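Local atomic coordinates of putative cell surface protein (Streptococcus pyogenes, PDB entry 4OFQ), a protein that probably serves as an adhesin on the streptococcal surface, this fragment being the calcium-binding C-terminal domain of the antigen I/II-family protein AspA. Residues K238-L243 with T329-G334; D253-T258 with Y290-K295. One frame throughout, in Å; residues are numbered along the deposited sequence.

Contact 1: residues K238-L243 with T329-G334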
loop_
_atom_site.group_PDB
_atom_site.type_symbol
_atom_site.label_atom_id
_atom_site.label_comp_id
_atom_site.label_asym_id
_atom_site.label_seq_id
_atom_site.Cartn_x
_atom_site.Cartn_y
_atom_site.Cartn_z
ATOM N N LYS A 238 12.891 -7.169 -8.852
ATOM C CA LYS A 238 13.285 -8.139 -9.869
ATOM C C LYS A 238 12.882 -7.665 -11.257
ATOM O O LYS A 238 11.736 -7.254 -11.469
ATOM C CB LYS A 238 12.614 -9.485 -9.564
ATOM C CG LYS A 238 12.932 -10.588 -10.573
ATOM C CD LYS A 238 12.436 -11.941 -10.085
ATOM C CE LYS A 238 10.930 -12.056 -10.149
ATOM N NZ LYS A 238 10.513 -13.469 -9.846
ATOM N N PHE A 239 13.827 -7.730 -12.196
ATOM C CA PHE A 239 13.564 -7.384 -13.584
ATOM C C PHE A 239 13.244 -8.672 -14.323
ATOM O O PHE A 239 13.981 -9.654 -14.207
ATOM C CB PHE A 239 14.809 -6.775 -14.238
ATOM C CG PHE A 239 15.310 -5.509 -13.594
ATOM C CD1 PHE A 239 16.036 -5.553 -12.414
ATOM C CD2 PHE A 239 15.121 -4.279 -14.212
ATOM C CE1 PHE A 239 16.531 -4.395 -11.832
ATOM C CE2 PHE A 239 15.620 -3.119 -13.643
ATOM C CZ PHE A 239 16.329 -3.180 -12.440
ATOM N N VAL A 240 12.161 -8.668 -15.101
ATOM C CA VAL A 240 11.829 -9.809 -15.948
ATOM C C VAL A 240 11.660 -9.354 -17.409
ATOM O O VAL A 240 10.928 -8.403 -17.703
ATOM C CB VAL A 240 10.554 -10.518 -15.463
ATOM C CG1 VAL A 240 10.264 -11.718 -16.339
ATOM C CG2 VAL A 240 10.713 -10.957 -14.013
ATOM N N ASP A 241 12.323 -10.036 -18.331
ATOM C CA ASP A 241 12.292 -9.590 -19.725
ATOM C C ASP A 241 12.242 -10.801 -20.648
ATOM O O ASP A 241 13.163 -11.615 -20.657
ATOM C CB ASP A 241 13.526 -8.713 -20.013
ATOM C CG ASP A 241 13.423 -7.967 -21.320
ATOM O OD1 ASP A 241 12.853 -8.521 -22.282
ATOM O OD2 ASP A 241 13.890 -6.815 -21.386
ATOM N N GLN A 242 11.142 -10.941 -21.395
ATOM C CA GLN A 242 11.039 -11.998 -22.394
ATOM C C GLN A 242 11.599 -11.444 -23.687
ATOM O O GLN A 242 10.914 -10.714 -24.407
ATOM C CB GLN A 242 9.577 -12.418 -22.606
ATOM C CG GLN A 242 9.377 -13.389 -23.783
ATOM C CD GLN A 242 10.170 -14.688 -23.650
ATOM O OE1 GLN A 242 9.984 -15.445 -22.693
ATOM N NE2 GLN A 242 11.050 -14.960 -24.628
ATOM N N LEU A 243 12.856 -11.761 -23.969
ATOM C CA LEU A 243 13.506 -11.248 -25.165
ATOM C C LEU A 243 12.959 -11.955 -26.392
ATOM O O LEU A 243 12.560 -13.111 -26.315
ATOM C CB LEU A 243 15.019 -11.460 -25.071
ATOM C CG LEU A 243 15.708 -10.678 -23.956
ATOM C CD1 LEU A 243 17.109 -11.230 -23.705
ATOM C CD2 LEU A 243 15.748 -9.194 -24.301
ATOM N N THR A 329 9.157 -6.177 -17.247
ATOM C CA THR A 329 8.297 -5.994 -16.096
ATOM C C THR A 329 9.172 -6.003 -14.864
ATOM O O THR A 329 9.997 -6.902 -14.689
ATOM C CB THR A 329 7.246 -7.119 -15.975
ATOM O OG1 THR A 329 6.352 -7.067 -17.094
ATOM C CG2 THR A 329 6.429 -6.930 -14.699
ATOM N N LEU A 330 9.007 -4.989 -14.021
ATOM C CA LEU A 330 9.711 -4.940 -12.753
ATOM C C LEU A 330 8.730 -5.410 -11.685
ATOM O O LEU A 330 7.554 -5.058 -11.717
ATOM C CB LEU A 330 10.152 -3.502 -12.455
ATOM C CG LEU A 330 10.993 -3.320 -11.198
ATOM C CD1 LEU A 330 12.381 -3.977 -11.371
ATOM C CD2 LEU A 330 11.108 -1.831 -10.822
ATOM N N TYR A 331 9.206 -6.220 -10.755
ATOM C CA TYR A 331 8.379 -6.643 -9.627
ATOM C C TYR A 331 8.962 -5.991 -8.391
ATOM O O TYR A 331 10.103 -6.254 -8.042
ATOM C CB TYR A 331 8.385 -8.165 -9.495
ATOM C CG TYR A 331 7.592 -8.844 -10.590
ATOM C CD1 TYR A 331 8.181 -9.154 -11.807
ATOM C CD2 TYR A 331 6.242 -9.153 -10.416
ATOM C CE1 TYR A 331 7.459 -9.764 -12.822
ATOM C CE2 TYR A 331 5.517 -9.756 -11.420
ATOM C CZ TYR A 331 6.130 -10.064 -12.618
ATOM O OH TYR A 331 5.413 -10.658 -13.627
ATOM N N VAL A 332 8.204 -5.097 -7.762
ATOM C CA VAL A 332 8.656 -4.472 -6.520
ATOM C C VAL A 332 7.718 -4.913 -5.412
ATOM O O VAL A 332 6.541 -4.545 -5.430
ATOM C CB VAL A 332 8.589 -2.933 -6.606
ATOM C CG1 VAL A 332 9.106 -2.307 -5.307
ATOM C CG2 VAL A 332 9.394 -2.437 -7.792
ATOM N N ASN A 333 8.225 -5.698 -4.457
ATOM C CA ASN A 333 7.379 -6.259 -3.407
ATOM C C ASN A 333 6.084 -6.869 -3.969
ATOM O O ASN A 333 4.991 -6.604 -3.488
ATOM C CB ASN A 333 7.084 -5.219 -2.306
ATOM C CG ASN A 333 8.290 -4.966 -1.399
ATOM O OD1 ASN A 333 9.396 -5.408 -1.684
ATOM N ND2 ASN A 333 8.069 -4.262 -0.296
ATOM N N GLY A 334 6.222 -7.665 -5.022
ATOM C CA GLY A 334 5.082 -8.352 -5.593
ATOM C C GLY A 334 4.216 -7.545 -6.550
ATOM O O GLY A 334 3.296 -8.107 -7.151
#

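Contact 2: residues D253-T258 with Y290-K295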
loop_
_atom_site.group_PDB
_atom_site.type_symbol
_atom_site.label_atom_id
_atom_site.label_comp_id
_atom_site.label_asym_id
_atom_site.label_seq_id
_atom_site.Cartn_x
_atom_site.Cartn_y
_atom_site.Cartn_z
ATOM N N ASP A 253 24.772 -8.804 -19.210
ATOM C CA ASP A 253 24.064 -7.697 -18.586
ATOM C C ASP A 253 24.953 -6.930 -17.625
ATOM O O ASP A 253 26.132 -7.265 -17.434
ATOM C CB ASP A 253 22.784 -8.167 -17.890
ATOM C CG ASP A 253 23.063 -9.054 -16.684
ATOM O OD1 ASP A 253 24.245 -9.364 -16.414
ATOM O OD2 ASP A 253 22.094 -9.451 -16.000
ATOM N N LYS A 254 24.381 -5.883 -17.049
ATOM C CA LYS A 254 25.031 -5.107 -16.002
ATOM C C LYS A 254 23.910 -4.457 -15.203
ATOM O O LYS A 254 22.833 -4.202 -15.742
ATOM C CB LYS A 254 25.936 -4.031 -16.622
ATOM C CG LYS A 254 26.600 -3.115 -15.604
ATOM C CD LYS A 254 27.719 -2.265 -16.219
ATOM C CE LYS A 254 27.200 -1.359 -17.322
ATOM N NZ LYS A 254 28.256 -0.410 -17.809
ATOM N N VAL A 255 24.140 -4.202 -13.923
ATOM C CA VAL A 255 23.121 -3.527 -13.117
ATOM C C VAL A 255 23.785 -2.461 -12.231
ATOM O O VAL A 255 24.790 -2.742 -11.558
ATOM C CB VAL A 255 22.308 -4.549 -12.277
ATOM C CG1 VAL A 255 23.243 -5.424 -11.444
ATOM C CG2 VAL A 255 21.296 -3.820 -11.381
ATOM N N LEU A 256 23.261 -1.235 -12.273
ATOM C CA LEU A 256 23.889 -0.104 -11.589
ATOM C C LEU A 256 22.926 0.600 -10.643
ATOM O O LEU A 256 21.741 0.744 -10.941
ATOM C CB LEU A 256 24.381 0.930 -12.602
ATOM C CG LEU A 256 25.336 0.428 -13.681
ATOM C CD1 LEU A 256 25.661 1.541 -14.671
ATOM C CD2 LEU A 256 26.591 -0.097 -13.027
ATOM N N ALA A 257 23.441 1.075 -9.521
ATOM C CA ALA A 257 22.616 1.872 -8.616
ATOM C C ALA A 257 22.269 3.191 -9.296
ATOM O O ALA A 257 23.127 3.806 -9.932
ATOM C CB ALA A 257 23.348 2.116 -7.300
ATOM N N THR A 258 21.007 3.611 -9.196
ATOM C CA THR A 258 20.603 4.903 -9.752
ATOM C C THR A 258 20.388 5.990 -8.697
ATOM O O THR A 258 20.064 7.131 -9.032
ATOM C CB THR A 258 19.340 4.775 -10.618
ATOM O OG1 THR A 258 18.353 4.024 -9.908
ATOM C CG2 THR A 258 19.666 4.062 -11.922
ATOM N N TYR A 290 14.662 -13.769 -19.600
ATOM C CA TYR A 290 15.715 -13.128 -18.823
ATOM C C TYR A 290 15.167 -12.617 -17.492
ATOM O O TYR A 290 14.122 -11.981 -17.445
ATOM C CB TYR A 290 16.305 -11.949 -19.608
ATOM C CG TYR A 290 17.203 -11.049 -18.786
ATOM C CD1 TYR A 290 16.682 -9.960 -18.083
ATOM C CD2 TYR A 290 18.572 -11.279 -18.719
ATOM C CE1 TYR A 290 17.499 -9.136 -17.326
ATOM C CE2 TYR A 290 19.397 -10.470 -17.961
ATOM C CZ TYR A 290 18.851 -9.393 -17.270
ATOM O OH TYR A 290 19.656 -8.572 -16.525
ATOM N N GLU A 291 15.909 -12.851 -16.419
ATOM C CA GLU A 291 15.507 -12.386 -15.109
ATOM C C GLU A 291 16.736 -11.883 -14.342
ATOM O O GLU A 291 17.778 -12.522 -14.364
ATOM C CB GLU A 291 14.880 -13.568 -14.373
ATOM C CG GLU A 291 14.262 -13.255 -13.054
ATOM C CD GLU A 291 13.719 -14.508 -12.405
ATOM O OE1 GLU A 291 12.752 -15.084 -12.954
ATOM O OE2 GLU A 291 14.283 -14.926 -11.368
ATOM N N LEU A 292 16.623 -10.731 -13.691
ATOM C CA LEU A 292 17.645 -10.316 -12.731
ATOM C C LEU A 292 16.948 -9.935 -11.432
ATOM O O LEU A 292 16.120 -9.023 -11.406
ATOM C CB LEU A 292 18.495 -9.155 -13.271
ATOM C CG LEU A 292 19.645 -8.667 -12.379
ATOM C CD1 LEU A 292 20.813 -8.163 -13.211
ATOM C CD2 LEU A 292 19.163 -7.562 -11.447
ATOM N N ALA A 293 17.286 -10.636 -10.358
ATOM C CA ALA A 293 16.635 -10.431 -9.066
ATOM C C ALA A 293 17.627 -10.004 -8.002
ATOM O O ALA A 293 18.689 -10.621 -7.836
ATOM C CB ALA A 293 15.921 -11.709 -8.613
ATOM N N PHE A 294 17.276 -8.965 -7.256
ATOM C CA PHE A 294 18.073 -8.619 -6.091
ATOM C C PHE A 294 17.905 -9.663 -4.994
ATOM O O PHE A 294 16.815 -10.208 -4.802
ATOM C CB PHE A 294 17.716 -7.220 -5.604
ATOM C CG PHE A 294 18.494 -6.153 -6.301
ATOM C CD1 PHE A 294 18.035 -5.606 -7.485
ATOM C CD2 PHE A 294 19.711 -5.720 -5.784
ATOM C CE1 PHE A 294 18.781 -4.633 -8.149
ATOM C CE2 PHE A 294 20.455 -4.751 -6.438
ATOM C CZ PHE A 294 19.986 -4.208 -7.620
ATOM N N LYS A 295 18.987 -9.951 -4.276
ATOM C CA LYS A 295 18.915 -10.928 -3.193
ATOM C C LYS A 295 18.151 -10.361 -1.994
ATOM O O LYS A 295 18.360 -9.211 -1.605
ATOM C CB LYS A 295 20.313 -11.350 -2.763
ATOM C CG LYS A 295 21.079 -12.106 -3.837
ATOM C CD LYS A 295 22.577 -12.094 -3.548
ATOM C CE LYS A 295 23.317 -12.956 -4.564
ATOM N NZ LYS A 295 24.784 -12.906 -4.337
#

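Contact 1: residues K238-L243 with T329-G334
An antiparallel strand pair in one sheet of a beta sandwich joins K238-L243 to T329-G334, with K238 facing Y331, F239 facing L330 and V240 facing T329. K238 and Y331 form a hydrogen-bonded pair. K238 N donates to Y331 O at 3.0 Å, and Y331 N returns a bond to K238 O at 2.8 Å. V240 and T329 form the next such pair, with V240 N to T329 O at 2.8 Å and T329 N to V240 O at 2.9 Å. Between them lies the non-hydrogen-bonded pair F239 and L330. Their buried side chains lie side by side and point the same way, into the sandwich, where F239 also meets L221 of the other sheet. With CG anti to its nitrogen (chi1 -176°) and chi2 68°, L330 turns CD1 back toward strand 237-242. On the other face of the sheet, K238, V240, T329 and Y331 are partly exposed. There V240 CG2 lies 3.7 Å from Y331 CE1, and the lysine ammonium gives the tyrosine ring at most a weak cation-pi attraction. The buried face has a clear CH-pi contact: L330 CD1 sits 3.8 Å from the centroid of the F239 ring, only 6° off the ring normal.

Contact 2: residues D253-T258 with Y290-K295
The two sheets of the beta sandwich face each other here: D253-T258 belongs to one and Y290-K295 to the other. The strand axes are 9.9 Å apart at closest approach and run 32° from parallel, a spacing at which the two strands meet through side chains. The D253 side chain sets out toward the Y290-K295 strand. Its CB already touches the tyrosine, 3.4 Å from Y290 OH. At chi1 67°, CG stands between the backbone nitrogen and the carbonyl carbon, with OD2 on the side of the opposing strand and OD1 on the far side. D253 CG, like CB, lies 3.4 Å from Y290 OH. OD2 makes the polar link. D253 OD2 accepts a hydrogen bond from Y290 OH at 2.6 Å, through the lone pair directed away from OD1. OD2 lies near the plane of the tyrosine ring, at its edge, while the carboxylate plane is turned 88° from that ring. T281 OG1 is a second hydrogen-bond partner of OD2, so two hydroxyl groups hold this carboxylate oxygen between the sheets. The same oxygen also lies against L292 CD1. Two residues along the strand the contact becomes apolar. V255 CB meets L292 CD1 at 4.0 Å. F294 packs edge-to-face with F308. The V255 and F294 side chains come from opposite directions, and V255 CG2 lies 4.0 Å from F294 CZ.

In the fold
Contact 1 is made within one sheet, whereas contact 2 spans the space between two. Their centres are about 10 Å apart. Strand 237-242 connects them: it pairs with strand 323-332 on one edge and with strand 289-294 on the other. F239 N lies 2.7 Å from L292 O, and D241 N lies 2.8 Å from Y290 O, both probable hydrogen bonds. L292 and Y290 therefore extend the sheet of contact 1 through their backbones and reach the facing sheet through their side chains. The chain crosses to that facing sheet after strand 237-242, and strand 248-257, next in sequence, lies in it. The calcium site of D69, Y70, V124 and E126 belongs to neither contact.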